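Local coordinates for berberine bridge enzyme-like protein (Arabidopsis thaliana, PDB 5D79), which binds FAD as a secreted plant oxidoreductase of the berberine bridge enzyme-like family and takes part in adaptation to salt stress, at residues A[467-472]-A[497-502]. Residues are numbered along the deposited sequence; the frame is centred on the assembly and turned at random.
Sequences RGAYVN and VKYFKN. With FAD (flavin-adenine dinucleotide), chain E.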
loop_
_atom_site.group_PDB
_atom_site.type_symbol
_atom_site.label_atom_id
_atom_site.label_comp_id
_atom_site.label_asym_id
_atom_site.label_seq_id
_atom_site.Cartn_x
_atom_site.Cartn_y
_atom_site.Cartn_z
ATOM N N ARG A 467 13.844 -10.843 8.699
ATOM C CA ARG A 467 12.483 -10.574 9.148
ATOM C C ARG A 467 11.731 -9.829 8.042
ATOM O O ARG A 467 12.011 -8.662 7.768
ATOM C CB ARG A 467 12.489 -9.764 10.451
ATOM C CG ARG A 467 11.106 -9.528 11.067
ATOM C CD ARG A 467 11.230 -8.936 12.465
ATOM N NE ARG A 467 9.935 -8.855 13.145
ATOM C CZ ARG A 467 9.768 -8.602 14.444
ATOM N NH1 ARG A 467 10.812 -8.396 15.232
ATOM N NH2 ARG A 467 8.548 -8.557 14.957
ATOM N N GLY A 468 10.788 -10.508 7.393
ATOM C CA GLY A 468 10.088 -9.918 6.263
ATOM C C GLY A 468 9.228 -8.699 6.572
ATOM O O GLY A 468 8.593 -8.617 7.618
ATOM N N ALA A 469 9.212 -7.757 5.630
ATOM C CA ALA A 469 8.420 -6.531 5.728
ATOM C C ALA A 469 7.787 -6.158 4.370
ATOM O O ALA A 469 8.373 -6.389 3.305
ATOM C CB ALA A 469 9.299 -5.377 6.250
ATOM N N TYR A 470 6.593 -5.573 4.417
ATOM C CA TYR A 470 5.888 -5.115 3.214
ATOM C C TYR A 470 6.229 -3.643 2.856
ATOM O O TYR A 470 5.959 -2.725 3.641
ATOM C CB TYR A 470 4.377 -5.292 3.425
ATOM C CG TYR A 470 3.487 -4.940 2.246
ATOM C CD1 TYR A 470 3.910 -5.116 0.923
ATOM C CD2 TYR A 470 2.208 -4.431 2.461
ATOM C CE1 TYR A 470 3.072 -4.788 -0.141
ATOM C CE2 TYR A 470 1.387 -4.096 1.414
ATOM C CZ TYR A 470 1.817 -4.285 0.123
ATOM O OH TYR A 470 0.972 -3.940 -0.892
ATOM N N VAL A 471 6.798 -3.429 1.665
ATOM C CA VAL A 471 7.348 -2.120 1.277
ATOM C C VAL A 471 6.272 -1.044 1.145
ATOM O O VAL A 471 6.573 0.150 1.246
ATOM C CB VAL A 471 8.172 -2.197 -0.053
ATOM C CG1 VAL A 471 7.277 -2.130 -1.303
ATOM C CG2 VAL A 471 9.220 -1.090 -0.094
ATOM N N ASN A 472 5.026 -1.461 0.947
ATOM C CA ASN A 472 3.912 -0.517 0.935
ATOM C C ASN A 472 3.565 -0.038 2.346
ATOM O O ASN A 472 2.853 0.945 2.515
ATOM C CB ASN A 472 2.678 -1.127 0.258
ATOM C CG ASN A 472 2.598 -0.788 -1.223
ATOM O OD1 ASN A 472 3.222 0.163 -1.689
ATOM N ND2 ASN A 472 1.821 -1.555 -1.962
ATOM N N VAL A 497 16.802 -6.473 2.180
ATOM C CA VAL A 497 16.484 -7.896 2.254
ATOM C C VAL A 497 15.215 -8.173 3.100
ATOM O O VAL A 497 14.597 -9.237 2.995
ATOM C CB VAL A 497 17.674 -8.690 2.805
ATOM C CG1 VAL A 497 18.906 -8.430 1.946
ATOM C CG2 VAL A 497 17.947 -8.315 4.237
ATOM N N LYS A 498 14.808 -7.207 3.920
ATOM C CA LYS A 498 13.594 -7.361 4.708
ATOM C C LYS A 498 12.349 -7.159 3.823
ATOM O O LYS A 498 11.389 -7.934 3.858
ATOM C CB LYS A 498 13.606 -6.377 5.883
ATOM C CG LYS A 498 14.800 -6.530 6.821
ATOM C CD LYS A 498 14.718 -5.496 7.937
ATOM C CE LYS A 498 15.801 -5.706 8.992
ATOM N NZ LYS A 498 15.691 -4.691 10.082
ATOM N N TYR A 499 12.399 -6.121 3.002
ATOM C CA TYR A 499 11.331 -5.813 2.066
ATOM C C TYR A 499 11.275 -6.782 0.887
ATOM O O TYR A 499 10.193 -7.149 0.438
ATOM C CB TYR A 499 11.515 -4.407 1.512
ATOM C CG TYR A 499 11.211 -3.248 2.425
ATOM C CD1 TYR A 499 10.130 -3.268 3.300
ATOM C CD2 TYR A 499 11.981 -2.088 2.361
ATOM C CE1 TYR A 499 9.846 -2.163 4.114
ATOM C CE2 TYR A 499 11.699 -0.985 3.163
ATOM C CZ TYR A 499 10.636 -1.026 4.030
ATOM O OH TYR A 499 10.384 0.070 4.813
ATOM N N PHE A 500 12.444 -7.169 0.368
ATOM C CA PHE A 500 12.511 -7.858 -0.915
ATOM C C PHE A 500 13.191 -9.222 -0.905
ATOM O O PHE A 500 13.202 -9.904 -1.933
ATOM C CB PHE A 500 13.222 -6.967 -1.921
ATOM C CG PHE A 500 12.551 -5.649 -2.121
ATOM C CD1 PHE A 500 11.288 -5.587 -2.682
ATOM C CD2 PHE A 500 13.175 -4.475 -1.753
ATOM C CE1 PHE A 500 10.662 -4.388 -2.874
ATOM C CE2 PHE A 500 12.548 -3.268 -1.946
ATOM C CZ PHE A 500 11.286 -3.227 -2.509
ATOM N N LYS A 501 13.756 -9.604 0.243
ATOM C CA LYS A 501 14.458 -10.885 0.432
ATOM C C LYS A 501 15.443 -11.209 -0.700
ATOM O O LYS A 501 16.351 -10.425 -0.961
ATOM C CB LYS A 501 13.449 -12.020 0.615
ATOM C CG LYS A 501 12.566 -11.823 1.846
ATOM C CD LYS A 501 12.089 -13.147 2.417
ATOM C CE LYS A 501 11.706 -13.000 3.878
ATOM N NZ LYS A 501 10.706 -14.022 4.284
ATOM N N ASN A 502 15.274 -12.342 -1.373
ATOM C CA ASN A 502 16.236 -12.750 -2.405
ATOM C C ASN A 502 16.143 -11.923 -3.686
ATOM O O ASN A 502 16.989 -12.037 -4.573
ATOM C CB ASN A 502 16.060 -14.231 -2.733
ATOM C CG ASN A 502 16.252 -15.111 -1.519
ATOM O OD1 ASN A 502 17.205 -14.938 -0.770
ATOM N ND2 ASN A 502 15.330 -16.040 -1.299
HETATM P PA FAD E . 2.233 8.130 -2.157
HETATM O O1A FAD E . 2.699 8.746 -0.861
HETATM O O2A FAD E . 1.753 9.157 -3.156
HETATM O O5B FAD E . 3.408 7.204 -2.767
HETATM C C5B FAD E . 4.123 6.287 -1.950
HETATM C C4B FAD E . 5.504 5.937 -2.521
HETATM O O4B FAD E . 5.375 5.620 -3.896
HETATM C C3B FAD E . 6.464 7.112 -2.409
HETATM O O3B FAD E . 7.780 6.673 -2.144
HETATM C C2B FAD E . 6.368 7.760 -3.779
HETATM O O2B FAD E . 7.550 8.453 -4.137
HETATM C C1B FAD E . 6.046 6.581 -4.693
HETATM N N9A FAD E . 5.235 6.929 -5.880
HETATM C C8A FAD E . 3.932 7.370 -5.940
HETATM N N7A FAD E . 3.597 7.543 -7.244
HETATM C C5A FAD E . 4.661 7.219 -8.017
HETATM C C6A FAD E . 4.879 7.211 -9.395
HETATM N N6A FAD E . 3.867 7.336 -10.246
HETATM N N1A FAD E . 6.106 6.816 -9.891
HETATM C C2A FAD E . 7.107 6.426 -9.029
HETATM N N3A FAD E . 6.886 6.441 -7.666
HETATM C C4A FAD E . 5.689 6.828 -7.167
HETATM N N1 FAD E . -1.571 -1.179 1.072
HETATM C C2 FAD E . -1.987 -2.473 0.804
HETATM O O2 FAD E . -1.476 -3.117 -0.120
HETATM N N3 FAD E . -3.000 -3.035 1.571
HETATM C C4 FAD E . -3.599 -2.328 2.601
HETATM O O4 FAD E . -4.570 -2.816 3.183
HETATM C C4X FAD E . -3.192 -1.018 2.854
HETATM N N5 FAD E . -3.854 -0.231 3.783
HETATM C C5X FAD E . -3.638 1.140 3.795
HETATM C C6 FAD E . -4.455 1.994 4.532
HETATM C C7 FAD E . -4.221 3.372 4.539
HETATM C C7M FAD E . -5.100 4.280 5.346
HETATM C C8 FAD E . -3.189 3.909 3.767
HETATM C C8M FAD E . -2.899 5.381 3.776
HETATM C C9 FAD E . -2.372 3.056 3.034
HETATM C C9A FAD E . -2.560 1.672 3.084
HETATM N N10 FAD E . -1.727 0.814 2.383
HETATM C C10 FAD E . -2.193 -0.444 2.057
HETATM C "C1'" FAD E . -0.379 1.273 1.919
HETATM C "C2'" FAD E . -0.389 1.884 0.530
HETATM O "O2'" FAD E . -0.699 0.881 -0.413
HETATM C "C3'" FAD E . 0.991 2.478 0.279
HETATM O "O3'" FAD E . 1.182 3.552 1.174
HETATM C "C4'" FAD E . 1.131 3.029 -1.119
HETATM O "O4'" FAD E . 2.486 3.071 -1.480
HETATM C "C5'" FAD E . 0.631 4.457 -1.146
HETATM O "O5'" FAD E . 0.441 4.844 -2.487
HETATM P P FAD E . 0.001 6.360 -2.762
HETATM O O1P FAD E . 0.129 6.673 -4.229
HETATM O O2P FAD E . -1.403 6.612 -2.271
HETATM O O3P FAD E . 1.042 7.111 -1.784
HETATM O O HOH W 1 7.717 -5.735 -0.017
#
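Y499, near the end of helix 488-500, meets V471 in the loop 467-472. V471 CG2 lies over one face of the Y499 ring, 3.9 Å from its centroid, in a CH-pi contact. With CG1 of V471 held between the backbone N and the carbonyl carbon (chi1 83°), CG2 lies anti to that N and reaches the rings of both Y499 and F500. It touches F500 CZ at 3.8 Å. A469 CB packs on Y499 CD1, and A469 O approaches the ring at its edge.

The backbone of A469 is held at both its N and its O, which pins the loop to the last turn of the helix. A469 N donates to K498 O over 2.8 Å, from well above the carbonyl plane. The CA of Y499 makes a CA-H...O contact with A469 O at 3.3 Å. K498 lays its CB on R467 O. A water that accepts from V471 N bridges to Y499 O. The hydroxyl of Y499 is held by Q524 and D475.

Beyond the helix, Y470 and N472 reach the cofactor. Y470 OH donates to FAD O2 over 2.7 Å and accepts from N472 ND2, also 2.7 Å away. N472 OD1 accepts from FAD O4' at 3.0 Å. An alanine in place of N472 would probably cost FAD O4' its acceptor, and Y470 OH and Q182 O their amide donor. Packed on the helix, the loop forms part of the FAD pocket in the berberine and berberine-like (BBE) part of this oxygen-dependent FAD-linked oxidoreductase.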